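Long-range contacts in immunity 23 family protein (Burkholderia dolosa AU0158, PDB 5FFP), which probably acts as the CdiI immunity protein that protects its own cell by neutralising the cognate toxin of contact-dependent growth inhibition: residues E66-S71 with V115-S120; S120-Y125 with A134-L139; S50-L55 with V100-L105; F9-D14 with Q145-D150. All coordinates share one frame; numbering follows the deposited sequence.

Contact 1: E66-S71 with V115-S120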
# COMPACT_ATOMS: atom_id res chain seq x y z
N GLU A 66 3.54 16.44 13.90
CA GLU A 66 2.58 17.19 13.12
C GLU A 66 1.18 16.67 13.43
O GLU A 66 0.30 17.43 13.85
CB GLU A 66 2.89 17.06 11.62
CG GLU A 66 2.19 18.08 10.74
CD GLU A 66 1.57 17.48 9.48
OE1 GLU A 66 1.75 16.27 9.21
OE2 GLU A 66 0.88 18.24 8.76
N LEU A 67 1.01 15.36 13.26
CA LEU A 67 -0.30 14.71 13.38
C LEU A 67 -0.85 14.84 14.79
O LEU A 67 -2.08 14.89 14.98
CB LEU A 67 -0.19 13.23 13.02
CG LEU A 67 0.17 12.92 11.56
CD1 LEU A 67 0.54 11.45 11.39
CD2 LEU A 67 -0.98 13.31 10.64
N PHE A 68 0.05 14.84 15.77
CA PHE A 68 -0.35 15.07 17.16
C PHE A 68 -1.00 16.43 17.32
O PHE A 68 -2.06 16.54 17.94
CB PHE A 68 0.84 14.95 18.11
CG PHE A 68 0.44 14.73 19.53
CD1 PHE A 68 0.02 15.80 20.31
CD2 PHE A 68 0.43 13.46 20.07
CE1 PHE A 68 -0.38 15.61 21.61
CE2 PHE A 68 0.02 13.25 21.38
CZ PHE A 68 -0.39 14.33 22.15
N HIS A 69 -0.39 17.46 16.74
CA HIS A 69 -0.77 18.84 17.02
C HIS A 69 -1.80 19.46 16.08
O HIS A 69 -2.35 20.52 16.38
CB HIS A 69 0.48 19.74 17.09
CG HIS A 69 1.28 19.52 18.34
ND1 HIS A 69 2.51 18.91 18.34
CD2 HIS A 69 0.99 19.79 19.63
CE1 HIS A 69 2.96 18.83 19.58
NE2 HIS A 69 2.05 19.35 20.38
N ILE A 70 -2.09 18.81 14.95
CA ILE A 70 -3.07 19.36 14.02
C ILE A 70 -4.46 18.88 14.42
O ILE A 70 -4.63 18.25 15.45
CB ILE A 70 -2.72 19.03 12.55
CG1 ILE A 70 -2.82 17.53 12.27
CG2 ILE A 70 -1.33 19.55 12.20
CD1 ILE A 70 -2.50 17.17 10.84
N SER A 71 -5.46 19.24 13.63
CA SER A 71 -6.85 18.88 13.90
C SER A 71 -7.05 17.37 13.80
O SER A 71 -6.32 16.70 13.07
CB SER A 71 -7.77 19.60 12.90
OG SER A 71 -9.12 19.19 13.03
N VAL A 115 -0.89 7.98 17.43
CA VAL A 115 0.20 8.95 17.25
C VAL A 115 0.78 9.30 18.62
O VAL A 115 0.04 9.69 19.53
CB VAL A 115 -0.30 10.25 16.59
CG1 VAL A 115 0.81 11.30 16.54
CG2 VAL A 115 -0.85 10.00 15.20
N GLU A 116 2.10 9.19 18.77
CA GLU A 116 2.75 9.48 20.03
C GLU A 116 3.46 10.84 19.94
O GLU A 116 3.84 11.26 18.85
CB GLU A 116 3.75 8.38 20.39
CG GLU A 116 3.13 7.01 20.63
CD GLU A 116 4.20 5.95 20.91
OE1 GLU A 116 5.40 6.25 20.72
OE2 GLU A 116 3.88 4.83 21.34
N TYR A 117 3.59 11.52 21.08
CA TYR A 117 4.41 12.71 21.18
C TYR A 117 5.06 12.76 22.55
O TYR A 117 4.37 12.84 23.56
CB TYR A 117 3.61 14.00 20.94
CG TYR A 117 4.47 15.25 21.05
CD1 TYR A 117 5.26 15.65 19.98
CD2 TYR A 117 4.51 16.01 22.22
CE1 TYR A 117 6.06 16.78 20.06
CE2 TYR A 117 5.31 17.14 22.32
CZ TYR A 117 6.08 17.53 21.24
OH TYR A 117 6.87 18.64 21.29
N ASP A 118 6.38 12.73 22.56
CA ASP A 118 7.12 12.81 23.79
C ASP A 118 6.59 11.74 24.76
O ASP A 118 6.88 10.56 24.57
CB ASP A 118 7.05 14.26 24.32
CG ASP A 118 8.14 14.56 25.33
OD1 ASP A 118 7.84 15.22 26.35
OD2 ASP A 118 9.29 14.14 25.09
N GLU A 119 5.78 12.15 25.75
CA GLU A 119 5.25 11.26 26.80
C GLU A 119 3.71 11.06 26.74
O GLU A 119 3.12 10.44 27.62
CB GLU A 119 5.69 11.77 28.19
CG GLU A 119 7.16 11.50 28.50
CD GLU A 119 7.59 10.03 28.33
OE1 GLU A 119 8.80 9.77 28.54
OE2 GLU A 119 6.77 9.14 27.99
N SER A 120 3.07 11.55 25.68
CA SER A 120 1.62 11.39 25.53
C SER A 120 1.35 10.58 24.27
O SER A 120 2.28 10.15 23.58
CB SER A 120 0.90 12.75 25.41
OG SER A 120 1.23 13.64 26.46
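V115 meets helix 65-69 with both of its methyl groups. CG1, set anti to the backbone N (chi1 174°), comes within 3.7 Å of F68 N and also touches the CB of F68, while CG2 packs 4.0 Å from L67 CB; L67 turns the rest of its side chain to helix 72-83. E116 points its side chain away, and its backbone pairs with V62 and D64. At Y117 the contact becomes aromatic. Its CB lies over one face of the F68 ring, 3.6 Å from the ring centroid in a CH-pi contact, shifted toward the rim so that F68 CD2 is only 3.3 Å from Y117 CB. The two rings themselves are inclined at 42°. Y117 also offers a ring face to H69, whose CE1 stands 3.7 Å above the centre of that face in a T-shaped pair with planes at 78°. H69 ND1 is hydrogen-bonded to A65 O, which helps fix the turn of the imidazole. Past Y117 the chain reverses in a type II' turn closed by S120 N to Y117 O (2.8 Å), and this brings S120 CB to 3.8 Å from F68 CZ. F68 thus lies against the end of the strand and the return strand together. This is an aromatic cluster of F68, H69 and Y117, seating a short helix beside the turn of a two-residue beta hairpin.

Contact 2: S120-Y125 with A134-L139; sequences SAKLIY and AGEVVL
The carbonyl oxygen of A121 accepts the N-H of L139 in a nearly straight bond of 2.6 Å, and takes a longer CA-H...O contact from V138 as well. In return A121 N reaches L139 O at 2.9 Å, a more bent bond. The same reciprocal pairing recurs between L123 and V137 and between Y125 and G135, where Y125 N to G135 O measures 3.0 Å. K122-V138 and I124-E136 are the non-hydrogen-bonded pairs between them. Strands 120-127 and 135-140 thereby form an antiparallel beta hairpin, with 120-127 as the middle strand of a three-stranded sheet. On the face carrying A121, L123 and Y125, L123 CB packs 4.0 Å from V137 CG1, and L123 CG leans toward L139 CD2; strand 26-33 meets this side through M33. Y125 takes the crowded position between its backbone N and carbonyl carbon (chi1 60°), which folds the phenol back over G135. One ring face lies 3.3 Å from G135 O, measured to the ring plane, and G135 CA makes a CH-pi contact at 4.0 Å from the centroid. The other sheet face is more polar. I124 and E136 run side by side, I124 CG1 being 4.0 Å from E136 CB, and P72 and A75 of helix 72-83 border them. The extended K122 chain heads for the E136 carboxylate in a weak salt bridge, although the modelled positions of both charged ends are uncertain.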
# COMPACT_ATOMS: atom_id res chain seq x y z
N SER A 120 3.07 11.55 25.68
CA SER A 120 1.62 11.39 25.53
C SER A 120 1.35 10.58 24.27
O SER A 120 2.28 10.15 23.58
CB SER A 120 0.90 12.75 25.41
OG SER A 120 1.23 13.64 26.46
N ALA A 121 0.07 10.40 23.98
CA ALA A 121 -0.34 9.74 22.74
C ALA A 121 -1.77 10.06 22.41
O ALA A 121 -2.54 10.44 23.28
CB ALA A 121 -0.13 8.24 22.82
N LYS A 122 -2.12 9.92 21.14
CA LYS A 122 -3.47 10.16 20.67
C LYS A 122 -3.98 8.96 19.88
O LYS A 122 -3.30 8.49 18.97
CB LYS A 122 -3.51 11.37 19.77
CG LYS A 122 -3.57 12.67 20.52
CD LYS A 122 -3.60 13.83 19.56
CE LYS A 122 -3.71 15.12 20.35
NZ LYS A 122 -3.68 16.33 19.49
N LEU A 123 -5.16 8.48 20.22
CA LEU A 123 -5.93 7.67 19.31
C LEU A 123 -6.74 8.61 18.46
O LEU A 123 -7.43 9.48 18.99
CB LEU A 123 -6.88 6.74 20.04
CG LEU A 123 -6.28 5.50 20.67
CD1 LEU A 123 -7.38 4.76 21.39
CD2 LEU A 123 -5.65 4.63 19.60
N ILE A 124 -6.64 8.44 17.16
CA ILE A 124 -7.36 9.27 16.21
C ILE A 124 -8.19 8.30 15.38
O ILE A 124 -7.65 7.43 14.73
CB ILE A 124 -6.38 10.07 15.32
CG1 ILE A 124 -5.41 10.85 16.22
CG2 ILE A 124 -7.12 10.97 14.33
CD1 ILE A 124 -4.54 11.88 15.51
N TYR A 125 -9.50 8.49 15.40
CA TYR A 125 -10.43 7.53 14.85
C TYR A 125 -11.50 8.24 14.05
O TYR A 125 -11.80 9.43 14.26
CB TYR A 125 -11.11 6.77 15.99
CG TYR A 125 -11.88 7.69 16.94
CD1 TYR A 125 -13.21 8.03 16.67
CD2 TYR A 125 -11.29 8.20 18.09
CE1 TYR A 125 -13.91 8.86 17.50
CE2 TYR A 125 -12.00 9.04 18.95
CZ TYR A 125 -13.30 9.37 18.63
OH TYR A 125 -14.04 10.20 19.44
N ALA A 134 -14.41 12.93 12.44
CA ALA A 134 -13.32 12.22 13.12
C ALA A 134 -13.27 12.65 14.58
O ALA A 134 -13.98 13.58 14.98
CB ALA A 134 -12.00 12.51 12.43
N GLY A 135 -12.45 11.99 15.38
CA GLY A 135 -12.26 12.40 16.77
C GLY A 135 -10.99 11.82 17.33
O GLY A 135 -10.32 11.07 16.65
N GLU A 136 -10.65 12.15 18.56
CA GLU A 136 -9.45 11.62 19.17
C GLU A 136 -9.54 11.74 20.66
O GLU A 136 -10.33 12.54 21.17
CB GLU A 136 -8.19 12.39 18.72
CG GLU A 136 -8.09 13.82 19.22
CD GLU A 136 -7.10 14.69 18.45
OE1 GLU A 136 -7.14 14.70 17.19
OE2 GLU A 136 -6.27 15.39 19.10
N VAL A 137 -8.70 10.96 21.34
CA VAL A 137 -8.57 11.03 22.77
C VAL A 137 -7.11 10.97 23.15
O VAL A 137 -6.36 10.20 22.56
CB VAL A 137 -9.35 9.89 23.47
CG1 VAL A 137 -9.02 8.53 22.85
CG2 VAL A 137 -9.07 9.89 24.97
N VAL A 138 -6.72 11.79 24.13
CA VAL A 138 -5.35 11.86 24.60
C VAL A 138 -5.11 10.76 25.63
O VAL A 138 -5.81 10.65 26.63
CB VAL A 138 -5.04 13.23 25.29
CG1 VAL A 138 -3.62 13.25 25.86
CG2 VAL A 138 -5.24 14.39 24.32
N LEU A 139 -4.07 9.98 25.39
CA LEU A 139 -3.65 8.95 26.31
C LEU A 139 -2.27 9.28 26.83
O LEU A 139 -1.60 10.18 26.35
CB LEU A 139 -3.56 7.60 25.59
CG LEU A 139 -4.86 6.84 25.32
CD1 LEU A 139 -5.97 7.63 24.66
CD2 LEU A 139 -4.53 5.62 24.49

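Contact 3: S50-L55 with V100-L105; sequences SMLSRL and VSAESL
M51, a selenomethionine, lies against the loop and first turn at the start of helix 103-108. Its CB is 3.7 Å from E103 OE1. CG, carried anti to the backbone N (chi1 157°), approaches the same oxygen at 3.5 Å and also rests on the aliphatic CG of E103, so that the two chains pass at a slant. The chain then bends at chi2 (-84°), which turns SE inward to the backbone: SE lies 3.6 Å from E103 N and about as near to A102 CA, at the N-cap residue of the helix. The terminal CE is directed at the carbonyl of S101, but is modelled too close for its exact place to be trusted. Next to it, L52 CD2 lies 3.8 Å from A102 CA and 4.0 Å from A102 CB. A type I turn from L52 to L55 then carries the chain round, and L55 CD1 settles 3.7 Å from V100 O and a little farther from V100 CB. V100 O also accepts a hydrogen bond from Y31 OH, so the buried carbonyl is satisfied although it faces a methyl group here. The contact sets the end of helix 45-52 on the loop leading into helix 103-108. Strand 26-33 packs against it, with Y31 on L52 and L29 on A102, and helix 143-154 flanks it through V148 on L52 and F144 on V100.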
# COMPACT_ATOMS: atom_id res chain seq x y z
N SER A 50 -4.27 -12.20 17.79
CA SER A 50 -2.96 -12.43 17.23
C SER A 50 -2.50 -11.29 16.30
O SER A 50 -1.29 -10.98 16.24
CB SER A 50 -2.89 -13.75 16.52
OG SER A 50 -3.59 -13.64 15.32
N MSE A 51 -3.43 -10.64 15.62
CA MSE A 51 -3.10 -9.50 14.78
C MSE A 51 -2.83 -8.20 15.56
O MSE A 51 -2.04 -7.36 15.13
CB MSE A 51 -4.24 -9.42 13.79
CG MSE A 51 -4.43 -8.03 13.17
SE MSE A 51 -5.54 -6.81 14.31
CE MSE A 51 -4.91 -5.15 13.42
N LEU A 52 -3.50 -8.01 16.70
CA LEU A 52 -3.20 -6.87 17.57
C LEU A 52 -1.79 -7.02 18.12
O LEU A 52 -1.06 -6.03 18.24
CB LEU A 52 -4.19 -6.74 18.73
CG LEU A 52 -5.62 -6.33 18.43
CD1 LEU A 52 -6.43 -6.40 19.71
CD2 LEU A 52 -5.71 -4.96 17.80
N SER A 53 -1.39 -8.25 18.39
CA SER A 53 -0.08 -8.50 18.94
C SER A 53 1.06 -8.16 17.99
O SER A 53 2.19 -8.01 18.44
CB SER A 53 0.06 -9.96 19.41
OG SER A 53 0.31 -10.85 18.35
N ARG A 54 0.78 -8.03 16.69
CA ARG A 54 1.78 -7.76 15.65
C ARG A 54 1.57 -6.39 15.00
O ARG A 54 2.02 -6.14 13.90
CB ARG A 54 1.72 -8.86 14.58
CG ARG A 54 2.31 -10.20 15.04
CD ARG A 54 1.52 -11.45 14.66
NE ARG A 54 1.57 -11.84 13.25
CZ ARG A 54 1.24 -13.07 12.80
NH1 ARG A 54 0.83 -14.03 13.64
NH2 ARG A 54 1.32 -13.34 11.50
N LEU A 55 0.88 -5.49 15.69
CA LEU A 55 0.80 -4.12 15.22
C LEU A 55 2.17 -3.46 15.34
O LEU A 55 2.94 -3.75 16.25
CB LEU A 55 -0.22 -3.31 16.01
CG LEU A 55 -1.68 -3.68 15.76
CD1 LEU A 55 -2.58 -3.06 16.83
CD2 LEU A 55 -2.08 -3.27 14.35
N VAL A 100 -4.13 1.03 14.27
CA VAL A 100 -4.24 0.07 15.37
C VAL A 100 -5.60 -0.60 15.52
O VAL A 100 -5.82 -1.34 16.51
CB VAL A 100 -3.82 0.71 16.71
CG1 VAL A 100 -2.42 1.30 16.59
CG2 VAL A 100 -4.81 1.76 17.15
N SER A 101 -6.51 -0.36 14.58
CA SER A 101 -7.78 -1.10 14.59
C SER A 101 -7.54 -2.60 14.54
O SER A 101 -6.75 -3.07 13.73
CB SER A 101 -8.66 -0.77 13.39
OG SER A 101 -8.72 0.61 13.11
N ALA A 102 -8.22 -3.34 15.40
CA ALA A 102 -8.44 -4.75 15.19
C ALA A 102 -9.03 -4.92 13.80
O ALA A 102 -9.61 -3.97 13.26
CB ALA A 102 -9.39 -5.27 16.23
N GLU A 103 -8.87 -6.11 13.21
CA GLU A 103 -9.34 -6.42 11.85
C GLU A 103 -10.86 -6.37 11.75
O GLU A 103 -11.40 -5.92 10.75
CB GLU A 103 -8.90 -7.83 11.37
CG GLU A 103 -7.45 -7.96 10.90
CD GLU A 103 -7.08 -9.35 10.33
OE1 GLU A 103 -5.90 -9.77 10.47
OE2 GLU A 103 -7.97 -10.02 9.74
N SER A 104 -11.56 -6.85 12.77
CA SER A 104 -13.02 -6.79 12.73
C SER A 104 -13.44 -5.33 12.60
O SER A 104 -14.37 -5.03 11.87
CB SER A 104 -13.65 -7.50 13.93
OG SER A 104 -13.03 -7.13 15.15
N LEU A 105 -12.74 -4.43 13.30
CA LEU A 105 -13.10 -3.01 13.28
C LEU A 105 -12.76 -2.34 11.95
O LEU A 105 -13.61 -1.72 11.35
CB LEU A 105 -12.46 -2.25 14.44
CG LEU A 105 -12.90 -2.68 15.84
CD1 LEU A 105 -11.99 -2.02 16.88
CD2 LEU A 105 -14.36 -2.32 16.10

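Contact 4: F9-D14 with Q145-D150; sequences FAIWCD and QSVVRD
The F9 ring meets V147 obliquely, its CE2 lying 3.6 Å from V147 CG1, while the ring is stacked with F144 and forms an edge-to-face pair with Y31. These neighbours pack round the phenyl group in the buried layer of a helix-on-sheet packing, helix 143-154 lying against the antiparallel sheet at strand 9-15. The two segments run in nearly the same direction, with their axes 22° apart and 8.6 Å from each other at closest approach. Strand 9-15 lies between strands 2-3 and 26-33 in the sheet, and its alternating side chains decide what meets the helix: F9 and I11 point toward it, while A10 points away, to the side of L2. V147 carries most of the contact on the helix side. Its chi1 of 163° puts CG1 anti to the backbone N, where this one methyl is shared by the F9 ring and by I11, with I11 CG1 at 3.9 Å. The other methyl, CG2, lies 3.9 Å from F9 O and also close to F9 CD2. The touching residues are all buried, and they meet through apolar atoms, apart from the methyl CG2 of V147 beside the F9 carbonyl. The next residue, V148, brings its CG2 to 4.1 Å from I11 CD1.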
# COMPACT_ATOMS: atom_id res chain seq x y z
N PHE A 9 -8.81 4.61 27.31
CA PHE A 9 -8.83 3.54 26.33
C PHE A 9 -9.07 2.17 26.96
O PHE A 9 -8.42 1.80 27.95
CB PHE A 9 -7.52 3.51 25.51
CG PHE A 9 -7.45 2.38 24.55
CD1 PHE A 9 -8.35 2.30 23.50
CD2 PHE A 9 -6.54 1.35 24.73
CE1 PHE A 9 -8.33 1.22 22.63
CE2 PHE A 9 -6.50 0.28 23.85
CZ PHE A 9 -7.39 0.22 22.80
N ALA A 10 -9.99 1.42 26.38
CA ALA A 10 -10.21 0.05 26.81
C ALA A 10 -10.63 -0.80 25.64
O ALA A 10 -11.13 -0.27 24.64
CB ALA A 10 -11.27 0.01 27.88
N ILE A 11 -10.45 -2.11 25.80
CA ILE A 11 -10.96 -3.10 24.87
C ILE A 11 -11.92 -3.95 25.61
O ILE A 11 -11.60 -4.47 26.69
CB ILE A 11 -9.83 -4.00 24.33
CG1 ILE A 11 -8.74 -3.12 23.70
CG2 ILE A 11 -10.36 -4.95 23.25
CD1 ILE A 11 -7.55 -3.88 23.20
N TRP A 12 -13.10 -4.12 25.02
CA TRP A 12 -14.11 -4.97 25.53
C TRP A 12 -14.30 -6.12 24.52
O TRP A 12 -14.62 -5.85 23.34
CB TRP A 12 -15.40 -4.15 25.60
CG TRP A 12 -16.47 -4.66 26.51
CD1 TRP A 12 -16.36 -5.65 27.42
CD2 TRP A 12 -17.77 -4.11 26.68
NE1 TRP A 12 -17.55 -5.80 28.09
CE2 TRP A 12 -18.42 -4.85 27.64
CE3 TRP A 12 -18.46 -3.07 26.04
CZ2 TRP A 12 -19.74 -4.61 28.01
CZ3 TRP A 12 -19.80 -2.84 26.39
CH2 TRP A 12 -20.41 -3.60 27.36
N CYS A 13 -14.13 -7.38 24.95
CA CYS A 13 -14.44 -8.51 24.06
C CYS A 13 -14.98 -9.79 24.73
O CYS A 13 -14.75 -10.06 25.93
CB CYS A 13 -13.23 -8.80 23.16
SG CYS A 13 -11.70 -9.20 24.02
N ASP A 14 -15.83 -10.52 23.99
CA ASP A 14 -16.35 -11.79 24.45
C ASP A 14 -16.78 -12.65 23.26
O ASP A 14 -17.41 -12.18 22.33
CB ASP A 14 -17.59 -11.57 25.33
CG ASP A 14 -17.27 -11.30 26.78
OD1 ASP A 14 -16.66 -12.17 27.44
OD2 ASP A 14 -17.61 -10.19 27.25
N GLN A 145 -0.57 0.17 24.16
CA GLN A 145 0.14 -1.11 24.15
C GLN A 145 -0.16 -1.93 25.41
O GLN A 145 -0.43 -3.12 25.32
CB GLN A 145 1.64 -0.88 24.01
CG GLN A 145 2.05 -0.38 22.63
CD GLN A 145 2.07 1.15 22.52
OE1 GLN A 145 1.33 1.86 23.22
NE2 GLN A 145 2.90 1.65 21.62
N SER A 146 -0.08 -1.29 26.58
CA SER A 146 -0.22 -1.99 27.86
C SER A 146 -1.61 -2.64 28.02
O SER A 146 -1.74 -3.74 28.55
CB SER A 146 0.09 -1.05 29.02
OG SER A 146 -1.07 -0.35 29.43
N VAL A 147 -2.65 -1.97 27.52
CA VAL A 147 -4.00 -2.52 27.47
C VAL A 147 -4.08 -3.70 26.50
O VAL A 147 -4.60 -4.75 26.83
CB VAL A 147 -5.02 -1.42 27.06
CG1 VAL A 147 -6.35 -2.00 26.59
CG2 VAL A 147 -5.24 -0.46 28.21
N VAL A 148 -3.50 -3.54 25.32
CA VAL A 148 -3.42 -4.66 24.38
C VAL A 148 -2.71 -5.85 24.98
O VAL A 148 -3.18 -6.99 24.92
CB VAL A 148 -2.73 -4.26 23.07
CG1 VAL A 148 -2.52 -5.46 22.17
CG2 VAL A 148 -3.56 -3.21 22.34
N ARG A 149 -1.56 -5.59 25.57
CA ARG A 149 -0.76 -6.65 26.16
C ARG A 149 -1.53 -7.36 27.28
O ARG A 149 -1.41 -8.58 27.46
CB ARG A 149 0.57 -6.07 26.67
CG ARG A 149 1.71 -7.08 26.67
CD ARG A 149 3.07 -6.43 26.94
NE ARG A 149 3.71 -5.83 25.75
CZ ARG A 149 3.79 -4.53 25.45
NH1 ARG A 149 4.44 -4.15 24.34
NH2 ARG A 149 3.24 -3.58 26.24
N ASP A 150 -2.34 -6.60 28.01
CA ASP A 150 -3.19 -7.14 29.07
C ASP A 150 -4.25 -8.06 28.46
O ASP A 150 -4.47 -9.18 28.95
CB ASP A 150 -3.86 -5.98 29.83
CG ASP A 150 -4.51 -6.40 31.13
OD1 ASP A 150 -4.13 -7.44 31.73
OD2 ASP A 150 -5.42 -5.65 31.58

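How the contacts relate
Strand 9-15 opens the widest loop, which contact 4 closes 131 residues later on the C-terminal helix; the other three contacts nest inside it. Contact 3 opens at 50-55 and contact 1 at 66-71, and because they close in the same order, at 100-105 and 115-120, the two cross. Contact 2 follows in series as a local hairpin and shares S120 with contact 1; nearby, V115 O probably bonds K122 N, pairing the two strands. Contact 1 ties helix 65-69 to the three-stranded sheet, and contact 2 pairs two strands within it. L123 joins that sheet to V100 of contact 3 and F9 of contact 4, and L52 packs on V148, joining helix 45-52 to helix 143-154, which itself lies on the four-stranded sheet.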